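Local structure of lysin (Enterococcus phage IMEEF1, 6IST) at residues Tyr10-Val15 with Ile93-Gly98; Phe41-Tyr46 with Gln55-Gly60; Ile50-Gln55 with Gly89-Ala94; Asp204-Lys207 with Asn212-Val215. The protein probably cleaves the peptidoglycan of its enterococcal host through a calcium-binding CHAP domain of the papain-like cysteine peptidase clan. All coordinates share one frame; numbering follows the deposited sequence.

Overall arrangement
Contacts 1, 2 and 3 all belong to the N-terminal CHAP domain, whereas contact 4 lies in the C-terminal part of the chain. Contacts 1 and 3 use the two ends of strand 90-94, with centres 16 Å apart. Contact 3 and contact 2 share Gln-55 and touch directly, Leu-52 packing on Pro-45 and Trp-43. Contact 2 also meets contact 4, their centres 12 Å apart, where the backbones of Gly-42 and Arg-44 pair with Val-215 and join the two parts of the chain. Contact 3 carries His-90 of a probable Cys-His-Asp triad, and its Thr-91 side chain lies about 11 Å from the bound calcium ion.

Contact 1: residues Tyr10-Val15 with Ile93-Gly98; sequences YVNGLV and IATEDG
A small helix-on-sheet contact, part apolar and part bridged by water, joins the C-terminal part of helix 4-13 to the end of strand 90-94 in the CHAP domain, a papain-like fold in which helices pack on an antiparallel sheet. Val-11 supplies the apolar half. Its CG1 branch is swung anti to the backbone N (chi1 176°) and comes down between Ile-93 of the strand and Thr-95 just after it, 4.2 Å from CB of Ile-93 and 4.1 Å from CG2 of Thr-95. Ile-93 and Thr-95 both direct their side chains at the helix, while the intervening Ala-94 turns to the other side of the sheet, where it meets Met-78 and Ile-72. Val-36 of helix 29-41 and Val-107 of the neighbouring strand also pack on Val-11, and Thr-33 touches Ile-93, which makes this the inner and more buried end of the contact. Toward the surface the character changes. The amide of Asn-12 reaches over the Thr-95 methyl, with OD1 3.9 Å from CG2, and both of its polar atoms are tied to Thr-95 through water. ND2 donates to one water, which in turn donates to the backbone O of Thr-95. A second water gives a hydrogen to Asn-12 OD1 at 2.8 Å and lies an equal 2.8 Å from the Thr-95 hydroxyl OG1.

Contact 2: residues Phe41-Tyr46 with Gln55-Gly60; sequences FGWRPY and QPLPAG
Gln-55 binds the backbone of Tyr-46 with both ends of its side-chain amide. Its OE1 accepts from Tyr-46 N at 2.9 Å in a nearly straight bond (177°), and its NE2 donates to Tyr-46 O at 2.8 Å along a more bent path (142°). Beyond CG the glutamine chain is extended, which carries the amide across to the other segment, and this double grip fixes its rotation. NE2 also donates to Ala-51 O. One water joins both segments: it accepts from Trp-43 NE1, in the plane of the indole and at its edge, and donates to Gln-55 OE1 at 2.6 Å and to Pro-56 O at 2.7 Å. OE1 therefore takes two hydrogens, one from backbone and one from water. The indole is clamped between prolines. Pro-58 lies over one face in a CH-pi contact, CG 3.5 Å from the centroid of the five-membered ring, and Pro-45 CG covers the opposite face at 3.7 Å above the plane. Leu-57 CD2 meets the benzene part of the ring, 3.7 Å from Trp-43 CH2. Outside the pair, Tyr-46 OH bonds to Asn-219 OD1, and Phe-61 meets Trp-43 edge-to-face. This proline-tryptophan-proline stacking packs against Met-37, Met-30 and Val-34 of helix 29-41, beside the short strand 43-44 that follows that helix in the CHAP domain.

Contact 3: residues Ile50-Gln55 with Gly89-Ala94; sequences IALVDQ and GHTGIA
Gly-89 meets Ile-50 where the irregular, helix-like segment 50-55 runs close beside the start of strand 90-94, and CA of Gly-89 is 4.2 Å from CA of Ile-50. Gly-89 has a positive phi (79°), and with no side chain between them its backbone lies directly against Ile-50. CB of Ile-50 rests 3.9 Å from Gly-89 N, and the backbone of Ile-50 is also hydrogen-bonded to that of Tyr-88. His-90 turns its side chain the other way, toward Cys-29, and its NE2 is hydrogen-bonded to Asp-108 OD2, geometry consistent with the Cys-His-Asp triad of CHAP peptidases. Thr-91 faces back toward segment 50-55. With its hydroxyl anti to the backbone N (chi1 -174°), OG1 lies 3.6 Å from CD1 of Leu-52, and the same methyl is 4.0 Å from the threonine CB; the two side chains cross at about a right angle. Although it abuts a leucine methyl, this buried hydroxyl has polar partners in Met-78 O and Thr-33 OG1. Further along, Gly-92 pairs with Met-78 through the backbone, and Ile-93 packs on Val-77. Leu-52 thus fills the space between helix 29-41, where it touches Met-30, and the sheet, where it touches Ile-79 and Ile-136, while strand 90-94 runs between strands 77-80 and 103-108.

Contact 4: residues Asp204-Lys207 with Asn212-Val215; sequences DLIK and NTNV
The chain turns after helix 196-208 so that CA of Asn-212 comes to 6.7 Å from CA of Ile-206 just before strand 215-219 begins. This helix-to-strand connection includes an Asx turn: OD1 of Asn-212 accepts from the backbone N of Asn-214 at 2.8 Å, with the donor in the carbonyl plane and an N-H...O angle of 160°. The Asn-212 side chain starts away from the helix, and it is the backbone O that meets Ile-206. Ile-206 makes the contact from the helix. Its CG2 methyl, anti to the backbone N, approaches Asn-212 O at 3.9 Å, and CD1 comes to 4.1 Å from the same oxygen, so both branches border one carbonyl. Ile-206 also touches Ile-170 and Phe-184 of strands 169-174 and 180-186, whereas Thr-213 lies at the exposed margin. The connection continues into the same mixed sheet through Val-215, whose backbone bonds to Gly-42 and Arg-44, and Asn-212 packs on the backbone of a neighbouring subunit. The side chains of Ile-206 and Thr-213 meet obliquely, methyl against methyl, with Ile-206 CG2 3.8 Å from Thr-213 CG2.

Contact 1: residues Tyr10-Val15 with Ile93-Gly98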
loop_
_atom_site.group_PDB
_atom_site.type_symbol
_atom_site.label_atom_id
_atom_site.label_comp_id
_atom_site.label_asym_id
_atom_site.label_seq_id
_atom_site.Cartn_x
_atom_site.Cartn_y
_atom_site.Cartn_z
ATOM N N TYR C 10 -13.010 -16.489 14.191
ATOM C CA TYR C 10 -12.236 -15.507 14.929
ATOM C C TYR C 10 -13.119 -14.682 15.875
ATOM O O TYR C 10 -12.837 -14.566 17.077
ATOM C CB TYR C 10 -11.475 -14.587 13.954
ATOM C CG TYR C 10 -10.691 -13.540 14.679
ATOM C CD1 TYR C 10 -9.509 -13.841 15.325
ATOM C CD2 TYR C 10 -11.165 -12.261 14.750
ATOM C CE1 TYR C 10 -8.796 -12.865 16.043
ATOM C CE2 TYR C 10 -10.468 -11.267 15.442
ATOM C CZ TYR C 10 -9.304 -11.573 16.100
ATOM O OH TYR C 10 -8.661 -10.543 16.795
ATOM N N VAL C 11 -14.202 -14.144 15.339
ATOM C CA VAL C 11 -15.152 -13.354 16.152
ATOM C C VAL C 11 -15.757 -14.152 17.307
ATOM O O VAL C 11 -15.698 -13.704 18.455
ATOM C CB VAL C 11 -16.222 -12.710 15.280
ATOM C CG1 VAL C 11 -17.248 -11.981 16.113
ATOM C CG2 VAL C 11 -15.525 -11.694 14.390
ATOM N N ASN C 12 -16.275 -15.339 17.025
ATOM C CA ASN C 12 -16.797 -16.160 18.101
ATOM C C ASN C 12 -15.720 -16.519 19.174
ATOM O O ASN C 12 -16.038 -16.601 20.367
ATOM C CB ASN C 12 -17.479 -17.378 17.540
ATOM C CG ASN C 12 -18.862 -17.063 16.984
ATOM O OD1 ASN C 12 -19.681 -16.424 17.660
ATOM N ND2 ASN C 12 -19.147 -17.543 15.765
ATOM N N GLY C 13 -14.479 -16.705 18.733
ATOM C CA GLY C 13 -13.293 -16.905 19.585
ATOM C C GLY C 13 -12.985 -15.730 20.489
ATOM O O GLY C 13 -12.372 -15.879 21.512
ATOM N N LEU C 14 -13.391 -14.530 20.116
ATOM C CA LEU C 14 -13.143 -13.403 20.988
ATOM C C LEU C 14 -14.101 -13.288 22.128
ATOM O O LEU C 14 -13.900 -12.455 22.997
ATOM C CB LEU C 14 -13.276 -12.114 20.228
ATOM C CG LEU C 14 -12.175 -11.913 19.213
ATOM C CD1 LEU C 14 -12.509 -10.645 18.419
ATOM C CD2 LEU C 14 -10.811 -11.821 19.907
ATOM N N VAL C 15 -15.202 -14.006 22.089
ATOM C CA VAL C 15 -16.204 -13.847 23.133
ATOM C C VAL C 15 -15.620 -14.078 24.534
ATOM O O VAL C 15 -14.973 -15.099 24.793
ATOM C CB VAL C 15 -17.433 -14.717 22.821
ATOM C CG1 VAL C 15 -18.371 -14.733 24.021
ATOM C CG2 VAL C 15 -18.157 -14.191 21.565
ATOM N N ILE C 93 -20.263 -7.310 15.111
ATOM C CA ILE C 93 -20.263 -8.132 13.929
ATOM C C ILE C 93 -21.405 -9.145 13.993
ATOM O O ILE C 93 -21.402 -9.951 14.946
ATOM C CB ILE C 93 -18.957 -8.928 13.774
ATOM C CG1 ILE C 93 -17.683 -8.016 13.777
ATOM C CG2 ILE C 93 -18.980 -9.758 12.484
ATOM C CD1 ILE C 93 -17.639 -6.944 12.711
ATOM N N ALA C 94 -22.176 -9.244 12.930
ATOM C CA ALA C 94 -23.368 -10.207 12.849
ATOM C C ALA C 94 -22.753 -11.591 12.686
ATOM O O ALA C 94 -21.875 -11.794 11.855
ATOM C CB ALA C 94 -24.253 -9.898 11.695
ATOM N N THR C 95 -23.174 -12.523 13.522
ATOM C CA THR C 95 -22.576 -13.879 13.493
ATOM C C THR C 95 -23.507 -14.883 12.855
ATOM O O THR C 95 -23.089 -16.067 12.600
ATOM C CB THR C 95 -22.209 -14.352 14.882
ATOM O OG1 THR C 95 -23.265 -14.095 15.819
ATOM C CG2 THR C 95 -20.966 -13.590 15.314
ATOM N N GLU C 96 -24.710 -14.402 12.567
ATOM C CA GLU C 96 -25.773 -15.182 11.957
ATOM C C GLU C 96 -26.591 -14.309 11.050
ATOM O O GLU C 96 -26.597 -13.107 11.208
ATOM C CB GLU C 96 -26.690 -15.735 13.064
ATOM C CG GLU C 96 -26.004 -16.747 13.970
ATOM C CD GLU C 96 -26.823 -17.116 15.199
ATOM O OE1 GLU C 96 -26.201 -17.609 16.154
ATOM O OE2 GLU C 96 -28.064 -16.889 15.234
ATOM N N ASP C 97 -27.332 -14.889 10.105
ATOM C CA ASP C 97 -28.307 -14.092 9.369
ATOM C C ASP C 97 -29.391 -13.548 10.312
ATOM O O ASP C 97 -29.735 -14.179 11.300
ATOM C CB ASP C 97 -28.968 -14.899 8.248
ATOM C CG ASP C 97 -27.977 -15.321 7.130
ATOM O OD1 ASP C 97 -26.793 -14.839 7.041
ATOM O OD2 ASP C 97 -28.378 -16.176 6.291
ATOM N N GLY C 98 -29.984 -12.408 9.998
ATOM C CA GLY C 98 -31.005 -11.885 10.829
ATOM C C GLY C 98 -32.241 -12.742 10.791
ATOM O O GLY C 98 -32.439 -13.490 9.863
HETATM O O HOH W 1 -21.428 -17.856 13.994
HETATM O O HOH W 2 -22.398 -15.904 17.810
#

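Contact 2: residues Phe41-Tyr46 with Gln55-Gly60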
loop_
_atom_site.group_PDB
_atom_site.type_symbol
_atom_site.label_atom_id
_atom_site.label_comp_id
_atom_site.label_asym_id
_atom_site.label_seq_id
_atom_site.Cartn_x
_atom_site.Cartn_y
_atom_site.Cartn_z
ATOM N N PHE C 41 -9.382 -7.820 6.151
ATOM C CA PHE C 41 -9.506 -7.069 4.904
ATOM C C PHE C 41 -8.463 -5.977 4.689
ATOM O O PHE C 41 -8.492 -5.330 3.676
ATOM C CB PHE C 41 -10.878 -6.450 4.858
ATOM C CG PHE C 41 -11.947 -7.459 4.723
ATOM C CD1 PHE C 41 -12.180 -8.020 3.509
ATOM C CD2 PHE C 41 -12.692 -7.871 5.823
ATOM C CE1 PHE C 41 -13.196 -8.944 3.370
ATOM C CE2 PHE C 41 -13.650 -8.839 5.696
ATOM C CZ PHE C 41 -13.854 -9.406 4.480
ATOM N N GLY C 42 -7.601 -5.759 5.651
ATOM C CA GLY C 42 -6.554 -4.729 5.532
ATOM C C GLY C 42 -7.190 -3.337 5.513
ATOM O O GLY C 42 -6.555 -2.384 5.046
ATOM N N TRP C 43 -8.393 -3.206 6.049
ATOM C CA TRP C 43 -9.127 -1.913 6.089
ATOM C C TRP C 43 -9.139 -1.444 7.549
ATOM O O TRP C 43 -9.621 -2.191 8.425
ATOM C CB TRP C 43 -10.533 -2.095 5.610
ATOM C CG TRP C 43 -11.413 -0.836 5.786
ATOM C CD1 TRP C 43 -11.037 0.449 5.566
ATOM C CD2 TRP C 43 -12.769 -0.794 6.133
ATOM N NE1 TRP C 43 -12.054 1.289 5.799
ATOM C CE2 TRP C 43 -13.169 0.542 6.089
ATOM C CE3 TRP C 43 -13.727 -1.756 6.416
ATOM C CZ2 TRP C 43 -14.435 0.926 6.409
ATOM C CZ3 TRP C 43 -14.977 -1.359 6.744
ATOM C CH2 TRP C 43 -15.338 -0.036 6.725
ATOM N N ARG C 44 -8.664 -0.221 7.837
ATOM C CA ARG C 44 -8.856 0.402 9.179
ATOM C C ARG C 44 -9.969 1.476 9.086
ATOM O O ARG C 44 -9.746 2.586 8.597
ATOM C CB ARG C 44 -7.540 1.012 9.714
ATOM C CG ARG C 44 -7.686 1.670 11.055
ATOM C CD ARG C 44 -6.336 2.162 11.653
ATOM N NE ARG C 44 -6.116 3.544 11.154
ATOM C CZ ARG C 44 -5.116 4.386 11.487
ATOM N NH1 ARG C 44 -5.089 5.620 10.964
ATOM N NH2 ARG C 44 -4.192 4.035 12.381
ATOM N N PRO C 45 -11.196 1.143 9.523
ATOM C CA PRO C 45 -12.241 2.135 9.536
ATOM C C PRO C 45 -11.824 3.279 10.407
ATOM O O PRO C 45 -11.157 3.095 11.380
ATOM C CB PRO C 45 -13.456 1.387 10.172
ATOM C CG PRO C 45 -13.140 -0.064 9.964
ATOM C CD PRO C 45 -11.646 -0.164 10.072
ATOM N N TYR C 46 -12.337 4.433 10.070
ATOM C CA TYR C 46 -11.974 5.668 10.720
ATOM C C TYR C 46 -13.064 6.121 11.688
ATOM O O TYR C 46 -14.238 5.859 11.514
ATOM C CB TYR C 46 -11.760 6.696 9.617
ATOM C CG TYR C 46 -11.499 8.025 10.158
ATOM C CD1 TYR C 46 -10.213 8.362 10.615
ATOM C CD2 TYR C 46 -12.518 8.970 10.243
ATOM C CE1 TYR C 46 -9.957 9.628 11.132
ATOM C CE2 TYR C 46 -12.267 10.229 10.786
ATOM C CZ TYR C 46 -10.989 10.542 11.204
ATOM O OH TYR C 46 -10.743 11.784 11.712
ATOM N N GLN C 55 -18.489 7.163 5.919
ATOM C CA GLN C 55 -17.095 7.223 5.464
ATOM C C GLN C 55 -16.923 6.364 4.211
ATOM O O GLN C 55 -17.675 5.404 3.963
ATOM C CB GLN C 55 -16.149 6.784 6.544
ATOM C CG GLN C 55 -16.135 5.296 6.834
ATOM C CD GLN C 55 -15.315 4.954 8.084
ATOM O OE1 GLN C 55 -14.258 4.400 7.954
ATOM N NE2 GLN C 55 -15.816 5.276 9.287
ATOM N N PRO C 56 -15.955 6.718 3.361
ATOM C CA PRO C 56 -15.696 5.867 2.183
ATOM C C PRO C 56 -15.272 4.442 2.544
ATOM O O PRO C 56 -14.675 4.175 3.626
ATOM C CB PRO C 56 -14.533 6.592 1.458
ATOM C CG PRO C 56 -14.265 7.835 2.228
ATOM C CD PRO C 56 -14.903 7.732 3.568
ATOM N N LEU C 57 -15.577 3.532 1.617
ATOM C CA LEU C 57 -15.339 2.121 1.829
ATOM C C LEU C 57 -14.409 1.573 0.778
ATOM O O LEU C 57 -14.438 2.034 -0.325
ATOM C CB LEU C 57 -16.651 1.363 1.738
ATOM C CG LEU C 57 -17.715 1.842 2.741
ATOM C CD1 LEU C 57 -18.952 1.009 2.553
ATOM C CD2 LEU C 57 -17.300 1.729 4.179
ATOM N N PRO C 58 -13.601 0.567 1.119
ATOM C CA PRO C 58 -12.722 -0.028 0.147
ATOM C C PRO C 58 -13.487 -0.748 -0.949
ATOM O O PRO C 58 -14.660 -1.077 -0.789
ATOM C CB PRO C 58 -11.894 -1.050 0.970
ATOM C CG PRO C 58 -12.009 -0.563 2.402
ATOM C CD PRO C 58 -13.390 -0.011 2.469
ATOM N N ALA C 59 -12.783 -1.006 -2.036
ATOM C CA ALA C 59 -13.332 -1.782 -3.143
ATOM C C ALA C 59 -14.002 -3.041 -2.690
ATOM O O ALA C 59 -13.446 -3.771 -1.861
ATOM C CB ALA C 59 -12.196 -2.127 -4.127
ATOM N N GLY C 60 -15.175 -3.320 -3.268
ATOM C CA GLY C 60 -15.890 -4.546 -2.985
ATOM C C GLY C 60 -16.908 -4.427 -1.832
ATOM O O GLY C 60 -17.861 -5.234 -1.758
HETATM O O HOH W 3 -12.945 4.227 5.668
#

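Contact 3: residues Ile50-Gln55 with Gly89-Ala94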
loop_
_atom_site.group_PDB
_atom_site.type_symbol
_atom_site.label_atom_id
_atom_site.label_comp_id
_atom_site.label_asym_id
_atom_site.label_seq_id
_atom_site.Cartn_x
_atom_site.Cartn_y
_atom_site.Cartn_z
ATOM N N ILE C 50 -20.371 5.836 14.576
ATOM C CA ILE C 50 -21.279 6.556 13.781
ATOM C C ILE C 50 -20.701 6.982 12.442
ATOM O O ILE C 50 -21.436 7.171 11.494
ATOM C CB ILE C 50 -21.784 7.817 14.546
ATOM C CG1 ILE C 50 -22.967 8.498 13.845
ATOM C CG2 ILE C 50 -20.650 8.827 14.842
ATOM C CD1 ILE C 50 -24.154 7.551 13.775
ATOM N N ALA C 51 -19.383 7.178 12.385
ATOM C CA ALA C 51 -18.701 7.470 11.128
ATOM C C ALA C 51 -18.770 6.320 10.141
ATOM O O ALA C 51 -18.627 6.544 8.935
ATOM C CB ALA C 51 -17.263 7.842 11.331
ATOM N N LEU C 52 -19.044 5.090 10.591
ATOM C CA LEU C 52 -19.359 4.048 9.575
ATOM C C LEU C 52 -20.568 4.341 8.619
ATOM O O LEU C 52 -20.741 3.714 7.557
ATOM C CB LEU C 52 -19.588 2.727 10.314
ATOM C CG LEU C 52 -18.390 2.118 11.035
ATOM C CD1 LEU C 52 -18.821 1.004 11.977
ATOM C CD2 LEU C 52 -17.290 1.625 10.083
ATOM N N VAL C 53 -21.464 5.235 8.980
ATOM C CA VAL C 53 -22.644 5.548 8.164
ATOM C C VAL C 53 -22.186 6.145 6.851
ATOM O O VAL C 53 -22.739 5.875 5.815
ATOM C CB VAL C 53 -23.590 6.532 8.900
ATOM C CG1 VAL C 53 -24.613 7.147 7.962
ATOM C CG2 VAL C 53 -24.323 5.821 9.975
ATOM N N ASP C 54 -21.163 6.969 6.880
ATOM C CA ASP C 54 -20.882 7.662 5.626
ATOM C C ASP C 54 -19.408 7.772 5.205
ATOM O O ASP C 54 -19.125 8.324 4.160
ATOM C CB ASP C 54 -21.480 9.065 5.780
ATOM C CG ASP C 54 -20.709 9.896 6.780
ATOM O OD1 ASP C 54 -20.733 11.142 6.618
ATOM O OD2 ASP C 54 -20.100 9.324 7.720
ATOM N N GLN C 55 -18.489 7.163 5.919
ATOM C CA GLN C 55 -17.095 7.223 5.464
ATOM C C GLN C 55 -16.923 6.364 4.211
ATOM O O GLN C 55 -17.675 5.404 3.963
ATOM C CB GLN C 55 -16.149 6.784 6.544
ATOM C CG GLN C 55 -16.135 5.296 6.834
ATOM C CD GLN C 55 -15.315 4.954 8.084
ATOM O OE1 GLN C 55 -14.258 4.400 7.954
ATOM N NE2 GLN C 55 -15.816 5.276 9.287
ATOM N N GLY C 89 -22.697 6.326 17.988
ATOM C CA GLY C 89 -22.968 5.046 17.366
ATOM C C GLY C 89 -22.618 3.833 18.212
ATOM O O GLY C 89 -22.142 3.910 19.325
ATOM N N HIS C 90 -22.920 2.677 17.642
ATOM C CA HIS C 90 -22.446 1.414 18.191
ATOM C C HIS C 90 -22.190 0.526 17.006
ATOM O O HIS C 90 -22.751 0.741 15.958
ATOM C CB HIS C 90 -23.543 0.845 19.100
ATOM C CG HIS C 90 -23.164 -0.446 19.731
ATOM N ND1 HIS C 90 -22.096 -0.603 20.574
ATOM C CD2 HIS C 90 -23.708 -1.662 19.574
ATOM C CE1 HIS C 90 -21.987 -1.874 20.919
ATOM N NE2 HIS C 90 -22.969 -2.536 20.313
ATOM N N THR C 91 -21.399 -0.533 17.204
ATOM C CA THR C 91 -21.086 -1.459 16.136
ATOM C C THR C 91 -20.755 -2.783 16.741
ATOM O O THR C 91 -20.635 -2.896 17.923
ATOM C CB THR C 91 -19.932 -0.921 15.274
ATOM O OG1 THR C 91 -19.735 -1.768 14.141
ATOM C CG2 THR C 91 -18.589 -0.792 16.081
ATOM N N GLY C 92 -20.767 -3.796 15.885
ATOM C CA GLY C 92 -20.355 -5.148 16.294
ATOM C C GLY C 92 -20.507 -5.998 15.018
ATOM O O GLY C 92 -20.757 -5.485 13.923
ATOM N N ILE C 93 -20.263 -7.310 15.111
ATOM C CA ILE C 93 -20.263 -8.132 13.929
ATOM C C ILE C 93 -21.405 -9.145 13.993
ATOM O O ILE C 93 -21.402 -9.951 14.946
ATOM C CB ILE C 93 -18.957 -8.928 13.774
ATOM C CG1 ILE C 93 -17.683 -8.016 13.777
ATOM C CG2 ILE C 93 -18.980 -9.758 12.484
ATOM C CD1 ILE C 93 -17.639 -6.944 12.711
ATOM N N ALA C 94 -22.176 -9.244 12.930
ATOM C CA ALA C 94 -23.368 -10.207 12.849
ATOM C C ALA C 94 -22.753 -11.591 12.686
ATOM O O ALA C 94 -21.875 -11.794 11.855
ATOM C CB ALA C 94 -24.253 -9.898 11.695
#

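Contact 4: residues Asp204-Lys207 with Asn212-Val215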
loop_
_atom_site.group_PDB
_atom_site.type_symbol
_atom_site.label_atom_id
_atom_site.label_comp_id
_atom_site.label_asym_id
_atom_site.label_seq_id
_atom_site.Cartn_x
_atom_site.Cartn_y
_atom_site.Cartn_z
ATOM N N ASP C 204 -8.568 -0.862 -10.189
ATOM C CA ASP C 204 -8.300 -1.807 -11.282
ATOM C C ASP C 204 -6.817 -1.940 -11.527
ATOM O O ASP C 204 -6.340 -3.051 -11.753
ATOM C CB ASP C 204 -9.012 -1.398 -12.549
ATOM C CG ASP C 204 -10.527 -1.614 -12.464
ATOM O OD1 ASP C 204 -10.999 -2.346 -11.541
ATOM O OD2 ASP C 204 -11.239 -1.045 -13.327
ATOM N N LEU C 205 -6.080 -0.827 -11.486
ATOM C CA LEU C 205 -4.627 -0.880 -11.573
ATOM C C LEU C 205 -4.029 -1.748 -10.457
ATOM O O LEU C 205 -3.215 -2.668 -10.714
ATOM C CB LEU C 205 -4.031 0.516 -11.537
ATOM C CG LEU C 205 -4.297 1.449 -12.722
ATOM C CD1 LEU C 205 -3.707 2.803 -12.433
ATOM C CD2 LEU C 205 -3.652 0.890 -13.929
ATOM N N ILE C 206 -4.468 -1.477 -9.217
ATOM C CA ILE C 206 -4.057 -2.273 -8.088
ATOM C C ILE C 206 -4.231 -3.742 -8.308
ATOM O O ILE C 206 -3.294 -4.540 -7.994
ATOM C CB ILE C 206 -4.738 -1.788 -6.810
ATOM C CG1 ILE C 206 -4.106 -0.444 -6.463
ATOM C CG2 ILE C 206 -4.527 -2.776 -5.649
ATOM C CD1 ILE C 206 -4.851 0.328 -5.352
ATOM N N LYS C 207 -5.396 -4.106 -8.809
ATOM C CA LYS C 207 -5.674 -5.520 -9.115
ATOM C C LYS C 207 -4.770 -6.134 -10.167
ATOM O O LYS C 207 -4.259 -7.254 -9.983
ATOM C CB LYS C 207 -7.125 -5.747 -9.496
ATOM C CG LYS C 207 -8.027 -6.201 -8.355
ATOM C CD LYS C 207 -9.371 -6.661 -8.922
ATOM C CE LYS C 207 -10.557 -6.284 -8.040
ATOM N NZ LYS C 207 -10.649 -7.180 -6.859
ATOM N N ASN C 212 -1.082 -3.023 -3.331
ATOM C CA ASN C 212 -1.486 -3.357 -1.975
ATOM C C ASN C 212 -2.898 -2.881 -1.779
ATOM O O ASN C 212 -3.217 -1.732 -2.168
ATOM C CB ASN C 212 -0.568 -2.655 -0.982
ATOM C CG ASN C 212 -0.739 -3.183 0.417
ATOM O OD1 ASN C 212 -1.816 -3.101 1.003
ATOM N ND2 ASN C 212 0.305 -3.809 0.938
ATOM N N THR C 213 -3.804 -3.725 -1.259
ATOM C CA THR C 213 -5.215 -3.332 -1.099
ATOM C C THR C 213 -5.581 -2.776 0.272
ATOM O O THR C 213 -6.753 -2.567 0.530
ATOM C CB THR C 213 -6.152 -4.515 -1.352
ATOM O OG1 THR C 213 -5.685 -5.610 -0.551
ATOM C CG2 THR C 213 -6.126 -4.871 -2.853
ATOM N N ASN C 214 -4.592 -2.527 1.121
ATOM C CA ASN C 214 -4.786 -1.832 2.407
ATOM C C ASN C 214 -5.436 -0.480 2.210
ATOM O O ASN C 214 -4.981 0.312 1.399
ATOM C CB ASN C 214 -3.450 -1.523 3.111
ATOM C CG ASN C 214 -3.613 -0.806 4.478
ATOM O OD1 ASN C 214 -3.822 0.453 4.576
ATOM N ND2 ASN C 214 -3.444 -1.579 5.545
ATOM N N VAL C 215 -6.347 -0.160 3.085
ATOM C CA VAL C 215 -6.975 1.169 3.108
ATOM C C VAL C 215 -6.995 1.694 4.511
ATOM O O VAL C 215 -7.568 1.086 5.414
ATOM C CB VAL C 215 -8.408 1.098 2.571
ATOM C CG1 VAL C 215 -9.121 2.425 2.754
ATOM C CG2 VAL C 215 -8.401 0.759 1.104
#